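Local coordinates for protein pectate lyase (Paenibacillus sp. 0602, PDB 5GT5) that cleaves pectate (polygalacturonate) chains by beta-elimination, probably from within the chain, and probably also acts on partly methylated pectin, at residues D147-D152 with K171-L176; I112-I117 with F132-E137; T10-G15 with N260-L265; N284-N289 with L407-Q412; P347-Q352 with A390-A395. The protein carries 1 engineered substitution. All coordinates share one frame; numbering follows the deposited sequence.

Overall arrangement
The chain winds into a right-handed parallel beta-helix, the fold of polysaccharide lyase family 1. Contact 3 opens first, at 10-15 in the N-terminal loop, and closes at 260-265 on strand 262-271. Contacts 2 and 1 follow one another inside this long loop. Contact 2 joins successive coils, and contact 1 ties two loops at the probable calcium site. These two touch, with centres about 9 Å apart. Contact 4 then opens on strand 284-288 and closes at 407-412, with contact 5 nested inside it. Contacts 3 and 4 touch; their strands, 262-271 and 284-288, are neighbours, and the N- and C-terminal regions cover them. Contact 5 ties strand 346-349 to the C-terminal loop. None of the loops cross.

Contact 1: D147-D152 with K171-L176; sequences DKNDWD and KAYDGL
Asp152 and Asp174 meet at the probable calcium site of the lyase, where Asp178 is the third likely ligand. In the conformer described, the Asp174 carboxylate comes alongside that of Asp152, and water 2 lies near both. This approach is uncertain, because Asp174 has a second conformer. Water 2 donates to Asp152 OD2 at 2.7 Å. Asp174 OD1 forms a salt bridge with Lys245. Two backbone N-H groups of 171-176 tie the loops together. Gly175 N donates to the anti lone pair of Asp152 OD1 at 2.8 Å, which holds this oxygen on the side away from OD2. Asp174 N donates to Trp151 O at 2.9 Å.

Farther from the acids, Tyr173 anchors the 147-152 loop. Its CG is anti to the backbone N (chi1 -178°), which carries the ring across to Asn149. The Asn149 amide stacks on the ring with the planes 3° apart, and Asn149 CB lies 3.4 Å from the ring centroid, over the face. Two backbone N-H groups grip the hydroxyl: Lys148 N at 3.1 Å from Tyr173 OH, and Asn149 N at 3.2 Å from the same atom. Asn149 ND2 bonds to Glu137 OE2. Trp151 CE3 packs on Tyr173 CB, and Trp151 NE1 bonds to Asn78 O. Acidic residues gathered beside a parallel beta-helix sheet, here Asp152, Asp174 and Asp178, are characteristic of the calcium site of family 1 pectate lyases.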
# COMPACT_ATOMS: atom_id res chain seq x y z
N ASP A 147 30.30 -11.74 3.50
CA ASP A 147 29.13 -12.62 3.36
C ASP A 147 28.66 -13.25 4.66
O ASP A 147 27.66 -13.97 4.65
CB ASP A 147 29.41 -13.71 2.29
CG ASP A 147 29.22 -13.21 0.84
OD1 ASP A 147 28.45 -12.24 0.63
OD2 ASP A 147 29.84 -13.81 -0.07
N LYS A 148 29.33 -12.98 5.77
CA LYS A 148 28.99 -13.63 7.03
C LYS A 148 28.06 -12.80 7.93
O LYS A 148 26.97 -13.25 8.28
CB LYS A 148 30.23 -14.03 7.82
CG LYS A 148 29.88 -14.90 9.03
CD LYS A 148 31.10 -15.40 9.73
CE LYS A 148 30.71 -16.40 10.81
NZ LYS A 148 30.12 -17.62 10.19
N ASN A 149 28.49 -11.59 8.29
CA ASN A 149 27.79 -10.88 9.37
C ASN A 149 26.37 -10.45 9.02
O ASN A 149 25.49 -10.40 9.90
CB ASN A 149 28.58 -9.65 9.80
CG ASN A 149 29.90 -9.99 10.46
OD1 ASN A 149 30.43 -11.11 10.27
ND2 ASN A 149 30.43 -9.05 11.23
N ASP A 150 26.16 -10.10 7.76
CA ASP A 150 24.84 -9.68 7.27
C ASP A 150 24.32 -8.46 8.03
O ASP A 150 23.12 -8.36 8.29
CB ASP A 150 23.81 -10.83 7.34
CG ASP A 150 24.19 -12.02 6.48
OD1 ASP A 150 24.92 -11.86 5.47
OD2 ASP A 150 23.75 -13.14 6.81
N TRP A 151 25.21 -7.54 8.41
CA TRP A 151 24.79 -6.30 9.05
C TRP A 151 24.48 -5.22 8.03
O TRP A 151 25.37 -4.85 7.24
CB TRP A 151 25.90 -5.75 9.95
CG TRP A 151 26.41 -6.61 11.08
CD1 TRP A 151 25.80 -7.68 11.70
CD2 TRP A 151 27.67 -6.43 11.74
NE1 TRP A 151 26.61 -8.17 12.71
CE2 TRP A 151 27.76 -7.42 12.74
CE3 TRP A 151 28.73 -5.53 11.57
CZ2 TRP A 151 28.86 -7.51 13.60
CZ3 TRP A 151 29.82 -5.63 12.40
CH2 TRP A 151 29.90 -6.63 13.39
N ASP A 152 23.25 -4.71 8.02
CA ASP A 152 22.81 -3.65 7.11
C ASP A 152 22.18 -2.57 7.97
O ASP A 152 21.55 -2.89 8.98
CB ASP A 152 21.74 -4.19 6.15
CG ASP A 152 22.10 -5.56 5.60
OD1 ASP A 152 22.86 -5.62 4.64
OD2 ASP A 152 21.61 -6.57 6.14
N LYS A 171 29.96 3.68 6.93
CA LYS A 171 30.29 2.34 6.44
C LYS A 171 29.39 1.29 7.08
O LYS A 171 29.05 1.36 8.27
CB LYS A 171 31.74 2.00 6.79
CG LYS A 171 32.79 2.74 5.98
CD LYS A 171 33.26 1.92 4.83
CE LYS A 171 34.15 0.73 5.28
NZ LYS A 171 34.31 -0.06 4.02
N ALA A 172 29.02 0.29 6.29
CA ALA A 172 28.34 -0.88 6.81
C ALA A 172 29.02 -2.13 6.26
O ALA A 172 29.51 -2.14 5.13
CB ALA A 172 26.84 -0.89 6.42
N TYR A 173 29.00 -3.18 7.06
CA TYR A 173 29.52 -4.47 6.65
C TYR A 173 28.89 -4.92 5.35
O TYR A 173 29.61 -5.32 4.41
CB TYR A 173 29.30 -5.48 7.78
CG TYR A 173 29.84 -6.87 7.53
CD1 TYR A 173 29.13 -7.77 6.74
CD2 TYR A 173 31.05 -7.30 8.09
CE1 TYR A 173 29.59 -9.05 6.50
CE2 TYR A 173 31.50 -8.62 7.88
CZ TYR A 173 30.78 -9.47 7.06
OH TYR A 173 31.19 -10.76 6.85
N ASP A 174 27.57 -4.87 5.28
CA ASP A 174 26.84 -5.24 4.06
C ASP A 174 26.16 -3.99 3.50
O ASP A 174 26.84 -3.03 3.12
CB ASP A 174 25.86 -6.38 4.41
CG ASP A 174 25.30 -7.12 3.21
OD1 ASP A 174 25.71 -6.87 2.07
OD2 ASP A 174 24.46 -8.02 3.45
N GLY A 175 24.84 -3.96 3.45
CA GLY A 175 24.17 -2.86 2.76
C GLY A 175 23.80 -1.67 3.62
O GLY A 175 23.77 -1.71 4.86
N LEU A 176 23.48 -0.58 2.93
CA LEU A 176 23.07 0.65 3.61
C LEU A 176 21.57 0.66 3.79
O LEU A 176 21.09 0.64 4.93
CB LEU A 176 23.54 1.86 2.81
CG LEU A 176 25.05 1.90 2.58
CD1 LEU A 176 25.41 3.14 1.72
CD2 LEU A 176 25.79 1.92 3.91
O HOH W 1 33.11 -11.63 8.25
O HOH W 2 22.47 -8.81 4.95

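Contact 2: I112-I117 with F132-E137; sequences IKHAAI and FDELWE
Ile112 and Lys113 pair in parallel with Phe132 and Asp133, and Asp133 N donates to Ile112 O at 3.1 Å. The two short strands belong to successive coils of the parallel beta-helix. After this pairing both chains turn. His114 and Glu134 have positive phi, and a weak bond from His114 N to Glu134 O follows.

The side chains of these two residues lie alongside each other. With CG anti to the carbonyl carbon (chi1 -57°), the Glu134 chain runs extended alongside the imidazole. His114 NE2 donates to the anti lone pair of Glu134 OE1 at 2.7 Å, and this oxygen sits close to the ring plane. The other ring nitrogen, His114 ND1, bonds to Glu64 OE2, so carboxylates hold both nitrogens and fix the ring rotation. Lys113 CB covers one face of the imidazole. Lys113 NZ stays 4.4 Å from Glu134 OE1, beyond a salt bridge, and makes a weak hydrogen bond to Asn59 OD1.

Inside the coil, Ile112 packs along Phe132, with CB of Ile112 3.9 Å from CD2 of Phe132. The Phe132 ring also stacks on Phe169. Leu135 lays CD1 against the backbone of Ala115. Ile117 CD1 meets the edge of the Phe132 ring, 3.9 Å from Phe132 CE2.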
# COMPACT_ATOMS: atom_id res chain seq x y z
N ILE A 112 22.54 6.57 15.46
CA ILE A 112 22.14 5.21 15.81
C ILE A 112 23.35 4.33 15.56
O ILE A 112 23.76 4.17 14.40
CB ILE A 112 20.99 4.72 14.90
CG1 ILE A 112 19.77 5.66 15.02
CG2 ILE A 112 20.58 3.28 15.22
CD1 ILE A 112 19.19 5.72 16.39
N LYS A 113 23.94 3.76 16.61
CA LYS A 113 25.20 3.02 16.52
C LYS A 113 25.07 1.59 16.99
O LYS A 113 24.34 1.31 17.95
CB LYS A 113 26.29 3.72 17.34
CG LYS A 113 26.69 5.08 16.82
CD LYS A 113 27.96 5.59 17.54
CE LYS A 113 27.61 6.36 18.78
NZ LYS A 113 28.73 6.40 19.80
N HIS A 114 25.76 0.68 16.29
CA HIS A 114 25.92 -0.72 16.71
C HIS A 114 24.67 -1.52 16.56
O HIS A 114 24.49 -2.53 17.24
CB HIS A 114 26.49 -0.84 18.14
CG HIS A 114 27.61 0.12 18.39
ND1 HIS A 114 27.82 0.73 19.61
CD2 HIS A 114 28.51 0.65 17.53
CE1 HIS A 114 28.85 1.57 19.49
NE2 HIS A 114 29.29 1.52 18.25
N ALA A 115 23.79 -1.08 15.65
CA ALA A 115 22.54 -1.82 15.42
C ALA A 115 22.02 -1.73 14.01
O ALA A 115 22.06 -0.66 13.39
CB ALA A 115 21.42 -1.43 16.40
N ALA A 116 21.49 -2.85 13.53
CA ALA A 116 20.73 -2.90 12.28
C ALA A 116 19.25 -2.73 12.58
O ALA A 116 18.75 -3.20 13.61
CB ALA A 116 20.92 -4.28 11.62
N ILE A 117 18.54 -2.06 11.67
CA ILE A 117 17.08 -1.91 11.74
C ILE A 117 16.44 -2.72 10.63
O ILE A 117 16.83 -2.61 9.46
CB ILE A 117 16.63 -0.47 11.65
CG1 ILE A 117 17.13 0.29 12.89
CG2 ILE A 117 15.05 -0.39 11.57
CD1 ILE A 117 16.80 1.75 12.89
N PHE A 132 23.47 7.09 10.92
CA PHE A 132 23.70 5.69 11.19
C PHE A 132 25.19 5.42 11.06
O PHE A 132 25.81 5.76 10.04
CB PHE A 132 22.91 4.85 10.19
CG PHE A 132 21.43 5.03 10.31
CD1 PHE A 132 20.78 6.08 9.68
CD2 PHE A 132 20.69 4.14 11.07
CE1 PHE A 132 19.37 6.24 9.85
CE2 PHE A 132 19.32 4.27 11.20
CZ PHE A 132 18.66 5.33 10.62
N ASP A 133 25.78 4.82 12.10
CA ASP A 133 27.24 4.68 12.12
C ASP A 133 27.66 3.46 12.92
O ASP A 133 26.86 2.90 13.71
CB ASP A 133 27.91 5.95 12.72
CG ASP A 133 29.36 6.13 12.29
OD1 ASP A 133 29.89 5.34 11.49
OD2 ASP A 133 29.97 7.11 12.79
N GLU A 134 28.92 3.06 12.72
CA GLU A 134 29.59 2.00 13.48
C GLU A 134 28.90 0.65 13.38
O GLU A 134 28.47 0.04 14.37
CB GLU A 134 29.83 2.46 14.94
CG GLU A 134 30.66 3.75 14.97
CD GLU A 134 31.11 4.19 16.37
OE1 GLU A 134 30.88 3.47 17.37
OE2 GLU A 134 31.66 5.31 16.43
N LEU A 135 28.77 0.22 12.13
CA LEU A 135 28.17 -1.07 11.78
C LEU A 135 29.01 -1.75 10.69
O LEU A 135 28.47 -2.53 9.89
CB LEU A 135 26.70 -0.91 11.34
CG LEU A 135 25.85 -2.19 11.38
CD1 LEU A 135 25.67 -2.70 12.82
CD2 LEU A 135 24.50 -1.95 10.77
N TRP A 136 30.31 -1.47 10.68
CA TRP A 136 31.25 -2.12 9.75
C TRP A 136 32.39 -2.73 10.55
O TRP A 136 32.82 -2.15 11.55
CB TRP A 136 31.80 -1.13 8.72
CG TRP A 136 32.87 -1.73 7.79
CD1 TRP A 136 32.67 -2.35 6.59
CD2 TRP A 136 34.28 -1.76 8.04
NE1 TRP A 136 33.89 -2.76 6.07
CE2 TRP A 136 34.89 -2.41 6.94
CE3 TRP A 136 35.09 -1.30 9.10
CZ2 TRP A 136 36.27 -2.61 6.87
CZ3 TRP A 136 36.46 -1.48 9.03
CH2 TRP A 136 37.03 -2.14 7.94
N GLU A 137 32.90 -3.88 10.10
CA GLU A 137 34.18 -4.42 10.57
C GLU A 137 34.83 -5.14 9.42
O GLU A 137 34.19 -5.43 8.42
CB GLU A 137 34.01 -5.33 11.79
CG GLU A 137 33.31 -6.65 11.47
CD GLU A 137 33.33 -7.61 12.65
OE1 GLU A 137 33.70 -7.17 13.78
OE2 GLU A 137 32.98 -8.79 12.45

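Contact 3: T10-G15 with N260-L265; sequences TGFSQG and NLSITL
Phe12 sets its ring across Ser262 and Thr264. Ser262 CB sits over the centre of one face, 3.6 Å from the ring centroid, as a CH-pi contact. The ring edge reaches the strand backbone, with Phe12 CD2 3.5 Å from the carbonyl C of Ile263. Thr264 OG1 takes the one hydrogen bond between the segments, from Phe12 N at 3.0 Å with an N-H...O angle of 154°. OG1 is anti to the carbonyl carbon of Thr264 (chi1 -55°), which turns it toward this amide. Thr264 OG1 also lies 3.1 Å from Phe12 CD2, so the oxygen is close to both the amide and the ring of Phe12. Gly11, with positive phi, passes close by, its CA 3.4 Å from Thr264 OG1.

Strand 262-271 is part of the parallel beta-helix and runs between strands 184-194 and 284-288. Ser262 and Thr264 point out of the coil toward the N-terminal loop, and Ile263 points the other way. The loop therefore packs on the outside of the coil.

A second shell fixes the polar ends. Thr264 OG1 also bonds to Tyr409 OH, and Ser262 OG bonds to Gly185 N. Tyr409 meets the Phe12 ring edge-to-face, and Phe404 and Leu407 also pack on Phe12. Within the loop, Gln14 N donates to Gly11 O at 2.9 Å and closes a turn. At the far end of 260-265, Asn260 OD1 bonds to Asn357 of the second subunit.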
# COMPACT_ATOMS: atom_id res chain seq x y z
N THR A 10 8.12 13.09 -2.21
CA THR A 10 7.76 12.77 -3.60
C THR A 10 8.00 11.29 -3.86
O THR A 10 8.53 10.56 -3.01
CB THR A 10 8.61 13.56 -4.59
OG1 THR A 10 9.96 13.07 -4.50
CG2 THR A 10 8.63 15.04 -4.27
N GLY A 11 7.58 10.84 -5.03
CA GLY A 11 8.02 9.54 -5.53
C GLY A 11 7.13 8.41 -5.07
O GLY A 11 5.96 8.63 -4.70
N PHE A 12 7.65 7.18 -5.05
CA PHE A 12 6.78 6.03 -4.81
C PHE A 12 6.20 5.99 -3.41
O PHE A 12 5.16 5.36 -3.20
CB PHE A 12 7.51 4.72 -5.11
CG PHE A 12 7.72 4.46 -6.60
CD1 PHE A 12 6.66 4.17 -7.44
CD2 PHE A 12 9.00 4.49 -7.15
CE1 PHE A 12 6.86 3.92 -8.81
CE2 PHE A 12 9.21 4.24 -8.51
CZ PHE A 12 8.15 3.93 -9.34
N SER A 13 6.85 6.66 -2.44
CA SER A 13 6.26 6.76 -1.11
C SER A 13 5.19 7.82 -0.98
O SER A 13 4.74 8.09 0.13
CB SER A 13 7.34 6.98 -0.05
OG SER A 13 6.75 6.96 1.27
N GLN A 14 4.75 8.41 -2.09
CA GLN A 14 3.64 9.35 -2.01
C GLN A 14 2.46 8.72 -1.27
O GLN A 14 2.17 7.52 -1.42
CB GLN A 14 3.17 9.76 -3.42
CG GLN A 14 2.63 8.60 -4.26
CD GLN A 14 2.23 9.05 -5.65
OE1 GLN A 14 2.04 10.25 -5.90
NE2 GLN A 14 2.08 8.10 -6.56
N GLY A 15 1.77 9.52 -0.45
CA GLY A 15 0.62 9.01 0.28
C GLY A 15 0.93 8.52 1.70
O GLY A 15 0.02 8.24 2.49
N ASN A 260 7.26 -6.36 -7.87
CA ASN A 260 6.52 -5.37 -7.09
C ASN A 260 7.37 -4.30 -6.43
O ASN A 260 6.83 -3.35 -5.84
CB ASN A 260 5.68 -6.07 -6.02
CG ASN A 260 4.73 -7.08 -6.62
OD1 ASN A 260 4.79 -8.26 -6.31
ND2 ASN A 260 3.89 -6.63 -7.55
N LEU A 261 8.69 -4.48 -6.48
CA LEU A 261 9.57 -3.50 -5.86
C LEU A 261 9.47 -2.17 -6.55
O LEU A 261 9.51 -2.10 -7.78
CB LEU A 261 11.02 -3.99 -5.90
CG LEU A 261 11.32 -5.30 -5.17
CD1 LEU A 261 12.58 -5.95 -5.74
CD2 LEU A 261 11.43 -5.09 -3.65
N SER A 262 9.32 -1.10 -5.76
CA SER A 262 9.41 0.24 -6.31
C SER A 262 10.16 1.14 -5.34
O SER A 262 9.99 1.06 -4.10
CB SER A 262 8.03 0.82 -6.69
OG SER A 262 7.19 1.01 -5.54
N ILE A 263 11.04 1.95 -5.93
CA ILE A 263 11.86 2.86 -5.14
C ILE A 263 12.21 4.13 -5.92
O ILE A 263 12.51 4.08 -7.12
CB ILE A 263 13.12 2.13 -4.62
CG1 ILE A 263 13.87 3.02 -3.64
CG2 ILE A 263 14.08 1.70 -5.74
CD1 ILE A 263 14.90 2.24 -2.80
N THR A 264 12.15 5.26 -5.22
CA THR A 264 12.62 6.55 -5.73
C THR A 264 13.78 7.00 -4.88
O THR A 264 13.68 7.01 -3.64
CB THR A 264 11.51 7.62 -5.62
OG1 THR A 264 10.34 7.15 -6.28
CG2 THR A 264 11.96 8.95 -6.21
N LEU A 265 14.87 7.41 -5.54
CA LEU A 265 16.04 8.03 -4.88
C LEU A 265 16.18 9.45 -5.41
O LEU A 265 16.21 9.64 -6.63
CB LEU A 265 17.33 7.27 -5.23
CG LEU A 265 17.29 5.75 -5.04
CD1 LEU A 265 18.59 5.13 -5.54
CD2 LEU A 265 17.06 5.39 -3.56

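Contact 4: N284-N289 with L407-Q412; sequences NAHAYN and LPYSYQ
An aromatic cluster of His286, Tyr288, Tyr409 and Tyr411 joins a strand to the C-terminal loop. His286 is held from several directions. A chi1 of 177° swings the His286 ring out toward the loop. His286 ND1 and Tyr409 OH share a hydrogen bond of 2.6 Å. The hydroxyl lies in the imidazole plane, and either atom could be the donor. Leu407 CD1 lies over one face of the imidazole, 3.6 Å from its centroid. On the Tyr411 side the imidazole presents an edge to the phenol face, with planes at 62° and His286 CE1 3.4 Å from Tyr411 CZ.

Strand 284-288 is part of one coil of the parallel beta-helix. His286 and Tyr288 point outward from it, and Ala285 and Ala287 point the other way. The 407-412 loop thus covers the outer side of the strand.

Glu337 OE2, on the neighbouring strand 333-337, bonds both His286 NE2 and Tyr411 OH. Both imidazole nitrogens are therefore engaged and the ring rotation is fixed. Tyr288 and Tyr411 run antiparallel alongside each other, ring planes 34° apart, with Tyr411 CD2 over the centre of the Tyr288 ring. The hydroxyl of Tyr288 bonds to Thr10 OG1, and Tyr288 CE2 lies 3.5 Å from Gln412 O.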
# COMPACT_ATOMS: atom_id res chain seq x y z
N ASN A 284 10.85 -1.54 -10.33
CA ASN A 284 11.00 -0.20 -10.87
C ASN A 284 11.78 0.67 -9.92
O ASN A 284 11.46 0.75 -8.74
CB ASN A 284 9.64 0.47 -11.10
CG ASN A 284 8.84 -0.19 -12.17
OD1 ASN A 284 9.21 -0.18 -13.34
ND2 ASN A 284 7.70 -0.77 -11.78
N ALA A 285 12.83 1.32 -10.43
CA ALA A 285 13.59 2.26 -9.63
C ALA A 285 13.82 3.54 -10.40
O ALA A 285 14.22 3.49 -11.56
CB ALA A 285 14.93 1.67 -9.24
N HIS A 286 13.61 4.68 -9.73
CA HIS A 286 13.79 6.00 -10.33
C HIS A 286 14.72 6.80 -9.44
O HIS A 286 14.41 7.03 -8.26
CB HIS A 286 12.41 6.67 -10.46
CG HIS A 286 12.46 8.08 -10.99
ND1 HIS A 286 11.60 9.06 -10.54
CD2 HIS A 286 13.20 8.63 -11.98
CE1 HIS A 286 11.86 10.19 -11.19
NE2 HIS A 286 12.82 9.97 -12.05
N ALA A 287 15.85 7.22 -10.00
CA ALA A 287 16.77 8.13 -9.33
C ALA A 287 16.81 9.44 -10.11
O ALA A 287 17.01 9.46 -11.32
CB ALA A 287 18.15 7.54 -9.24
N TYR A 288 16.57 10.54 -9.40
CA TYR A 288 16.72 11.85 -10.01
C TYR A 288 17.48 12.79 -9.10
O TYR A 288 17.38 12.72 -7.87
CB TYR A 288 15.38 12.45 -10.45
CG TYR A 288 14.38 12.89 -9.37
CD1 TYR A 288 13.44 11.99 -8.84
CD2 TYR A 288 14.33 14.22 -8.91
CE1 TYR A 288 12.49 12.40 -7.93
CE2 TYR A 288 13.38 14.64 -7.97
CZ TYR A 288 12.49 13.72 -7.47
OH TYR A 288 11.54 14.11 -6.55
N ASN A 289 18.28 13.67 -9.69
CA ASN A 289 19.05 14.64 -8.91
C ASN A 289 19.83 13.96 -7.80
O ASN A 289 19.82 14.41 -6.65
CB ASN A 289 18.14 15.72 -8.29
CG ASN A 289 17.53 16.69 -9.33
OD1 ASN A 289 16.49 17.28 -9.05
ND2 ASN A 289 18.18 16.88 -10.48
N LEU A 407 5.67 7.30 -14.92
CA LEU A 407 5.71 7.21 -13.46
C LEU A 407 4.41 7.73 -12.87
O LEU A 407 3.87 8.74 -13.36
CB LEU A 407 6.90 7.99 -12.94
CG LEU A 407 8.26 7.33 -13.18
CD1 LEU A 407 9.35 8.37 -13.02
CD2 LEU A 407 8.45 6.13 -12.22
N PRO A 408 3.90 7.05 -11.83
CA PRO A 408 2.61 7.39 -11.21
C PRO A 408 2.67 8.57 -10.24
O PRO A 408 1.78 8.74 -9.40
CB PRO A 408 2.24 6.11 -10.45
CG PRO A 408 3.55 5.51 -10.09
CD PRO A 408 4.45 5.80 -11.27
N TYR A 409 3.69 9.41 -10.37
CA TYR A 409 3.81 10.58 -9.51
C TYR A 409 4.44 11.72 -10.27
O TYR A 409 5.14 11.51 -11.26
CB TYR A 409 4.62 10.24 -8.27
CG TYR A 409 6.00 9.66 -8.51
CD1 TYR A 409 7.10 10.48 -8.83
CD2 TYR A 409 6.22 8.29 -8.37
CE1 TYR A 409 8.38 9.94 -9.03
CE2 TYR A 409 7.48 7.75 -8.53
CZ TYR A 409 8.55 8.57 -8.86
OH TYR A 409 9.79 8.01 -9.00
N SER A 410 4.18 12.94 -9.82
CA SER A 410 4.84 14.07 -10.46
C SER A 410 6.00 14.52 -9.60
O SER A 410 6.05 14.23 -8.40
CB SER A 410 3.85 15.21 -10.69
OG SER A 410 3.33 15.66 -9.45
N TYR A 411 6.91 15.27 -10.20
CA TYR A 411 8.13 15.66 -9.53
C TYR A 411 8.80 16.74 -10.35
O TYR A 411 8.64 16.81 -11.58
CB TYR A 411 9.09 14.47 -9.35
CG TYR A 411 9.51 13.79 -10.63
CD1 TYR A 411 8.70 12.85 -11.27
CD2 TYR A 411 10.75 14.09 -11.22
CE1 TYR A 411 9.08 12.25 -12.45
CE2 TYR A 411 11.14 13.48 -12.39
CZ TYR A 411 10.32 12.56 -13.00
OH TYR A 411 10.70 11.96 -14.17
N GLN A 412 9.55 17.57 -9.65
CA GLN A 412 10.31 18.67 -10.21
C GLN A 412 11.77 18.25 -10.30
O GLN A 412 12.31 17.64 -9.37
CB GLN A 412 10.18 19.89 -9.29
CG GLN A 412 11.03 21.08 -9.69
CD GLN A 412 10.38 21.96 -10.73
OE1 GLN A 412 9.20 21.79 -11.06
NE2 GLN A 412 11.15 22.90 -11.28

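Contact 5: P347-Q352 with A390-A395; sequences PVRNNQ and APVPAA
Asn350 pins the C-terminal loop at Ala394, just past the end of strand 346-349. That strand belongs to a parallel sheet of the beta-helix, and in this chain it is an outermost one. From CB, the Asn350 side chain takes the position between backbone N and carbonyl carbon (chi1 71°). Asn350 CG then lies 3.8 Å from Ala394 O. The amide branches and engages both polar atoms of one residue. Asn350 OD1 accepts from Ala394 N at 3.0 Å, in the amide plane and on a lone pair. Asn350 ND2 donates to Ala394 O at 3.0 Å, almost straight at 179°. The donor comes from above the Ala394 carbonyl plane, while the acceptor lies in the plane of the Asn350 amide. Two bonds thus fix the rotation of this amide. Asn350 OD1 also faces the ring of Pro393, 3.4 Å from Pro393 CD. The peptide bond before Pro393 is cis.

The backbones run the same way beside this clasp and form a single bridge, Arg349 with Val392. Val392 N donates to Val348 O at 3.1 Å, and Asn350 N donates to Val392 O at 2.9 Å. Val348 CG1 packs against Pro391 CB, and both residues rest on Ile364 of strand 363-367. Arg349 CB points away overall, though it still touches Val392 O. Arg349 NE bonds to Gln352 OE1. Asn351 ND2 bonds to Thr361 OG1, and Asn351 CB packs on Ala394 CB, 3.6 Å away.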
# COMPACT_ATOMS: atom_id res chain seq x y z
N PRO A 347 29.18 3.23 -14.88
CA PRO A 347 28.03 3.86 -14.23
C PRO A 347 26.67 3.24 -14.51
O PRO A 347 25.73 3.51 -13.76
CB PRO A 347 28.06 5.29 -14.78
CG PRO A 347 28.79 5.15 -16.13
CD PRO A 347 29.84 4.10 -15.87
N VAL A 348 26.56 2.47 -15.59
CA VAL A 348 25.27 2.01 -16.08
C VAL A 348 25.42 0.55 -16.47
O VAL A 348 26.03 0.24 -17.50
CB VAL A 348 24.80 2.85 -17.31
CG1 VAL A 348 23.38 2.42 -17.73
CG2 VAL A 348 24.80 4.35 -17.01
N ARG A 349 24.87 -0.36 -15.68
CA ARG A 349 25.01 -1.80 -15.95
C ARG A 349 23.65 -2.45 -16.07
O ARG A 349 22.69 -2.06 -15.39
CB ARG A 349 25.83 -2.49 -14.86
CG ARG A 349 27.27 -2.03 -14.83
CD ARG A 349 28.06 -2.77 -13.77
NE ARG A 349 28.38 -4.11 -14.22
CZ ARG A 349 29.43 -4.41 -14.98
NH1 ARG A 349 30.30 -3.46 -15.33
NH2 ARG A 349 29.63 -5.65 -15.37
N ASN A 350 23.59 -3.47 -16.92
CA ASN A 350 22.33 -4.12 -17.25
C ASN A 350 22.29 -5.63 -17.06
O ASN A 350 21.29 -6.24 -17.37
CB ASN A 350 21.86 -3.72 -18.67
CG ASN A 350 22.71 -4.34 -19.78
OD1 ASN A 350 23.74 -4.97 -19.52
ND2 ASN A 350 22.26 -4.17 -21.01
N ASN A 351 23.37 -6.23 -16.56
CA ASN A 351 23.37 -7.68 -16.38
C ASN A 351 24.61 -8.08 -15.61
O ASN A 351 25.72 -7.87 -16.09
CB ASN A 351 23.35 -8.39 -17.76
CG ASN A 351 23.18 -9.90 -17.63
OD1 ASN A 351 23.80 -10.53 -16.78
ND2 ASN A 351 22.33 -10.48 -18.47
N GLN A 352 24.41 -8.63 -14.42
CA GLN A 352 25.50 -9.03 -13.55
C GLN A 352 25.73 -10.54 -13.51
O GLN A 352 26.81 -10.97 -13.16
CB GLN A 352 25.17 -8.63 -12.11
CG GLN A 352 24.99 -7.13 -11.90
CD GLN A 352 26.25 -6.38 -12.16
OE1 GLN A 352 26.49 -5.97 -13.30
NE2 GLN A 352 27.06 -6.17 -11.12
N ALA A 390 26.46 4.58 -21.76
CA ALA A 390 25.77 3.46 -22.40
C ALA A 390 25.74 2.24 -21.47
O ALA A 390 26.70 1.97 -20.75
CB ALA A 390 26.47 3.09 -23.70
N PRO A 391 24.63 1.49 -21.49
CA PRO A 391 24.57 0.30 -20.64
C PRO A 391 25.52 -0.78 -21.08
O PRO A 391 25.63 -1.05 -22.27
CB PRO A 391 23.13 -0.19 -20.81
CG PRO A 391 22.35 0.95 -21.42
CD PRO A 391 23.37 1.74 -22.21
N VAL A 392 26.16 -1.42 -20.11
CA VAL A 392 27.02 -2.57 -20.36
C VAL A 392 26.66 -3.67 -19.37
O VAL A 392 26.11 -3.37 -18.31
CB VAL A 392 28.52 -2.22 -20.23
CG1 VAL A 392 28.87 -1.08 -21.13
CG2 VAL A 392 28.87 -1.88 -18.79
N PRO A 393 26.96 -4.94 -19.68
CA PRO A 393 27.65 -5.49 -20.85
C PRO A 393 26.75 -6.31 -21.77
O PRO A 393 27.24 -6.83 -22.80
CB PRO A 393 28.64 -6.44 -20.18
CG PRO A 393 27.82 -7.05 -19.09
CD PRO A 393 26.89 -5.94 -18.59
N ALA A 394 25.48 -6.47 -21.44
CA ALA A 394 24.61 -7.35 -22.22
C ALA A 394 23.90 -6.60 -23.33
O ALA A 394 23.79 -5.35 -23.29
CB ALA A 394 23.59 -8.04 -21.31
N ALA A 395 23.43 -7.35 -24.31
CA ALA A 395 22.58 -6.81 -25.36
C ALA A 395 21.50 -5.97 -24.71
O ALA A 395 20.87 -6.38 -23.72
CB ALA A 395 21.96 -7.94 -26.16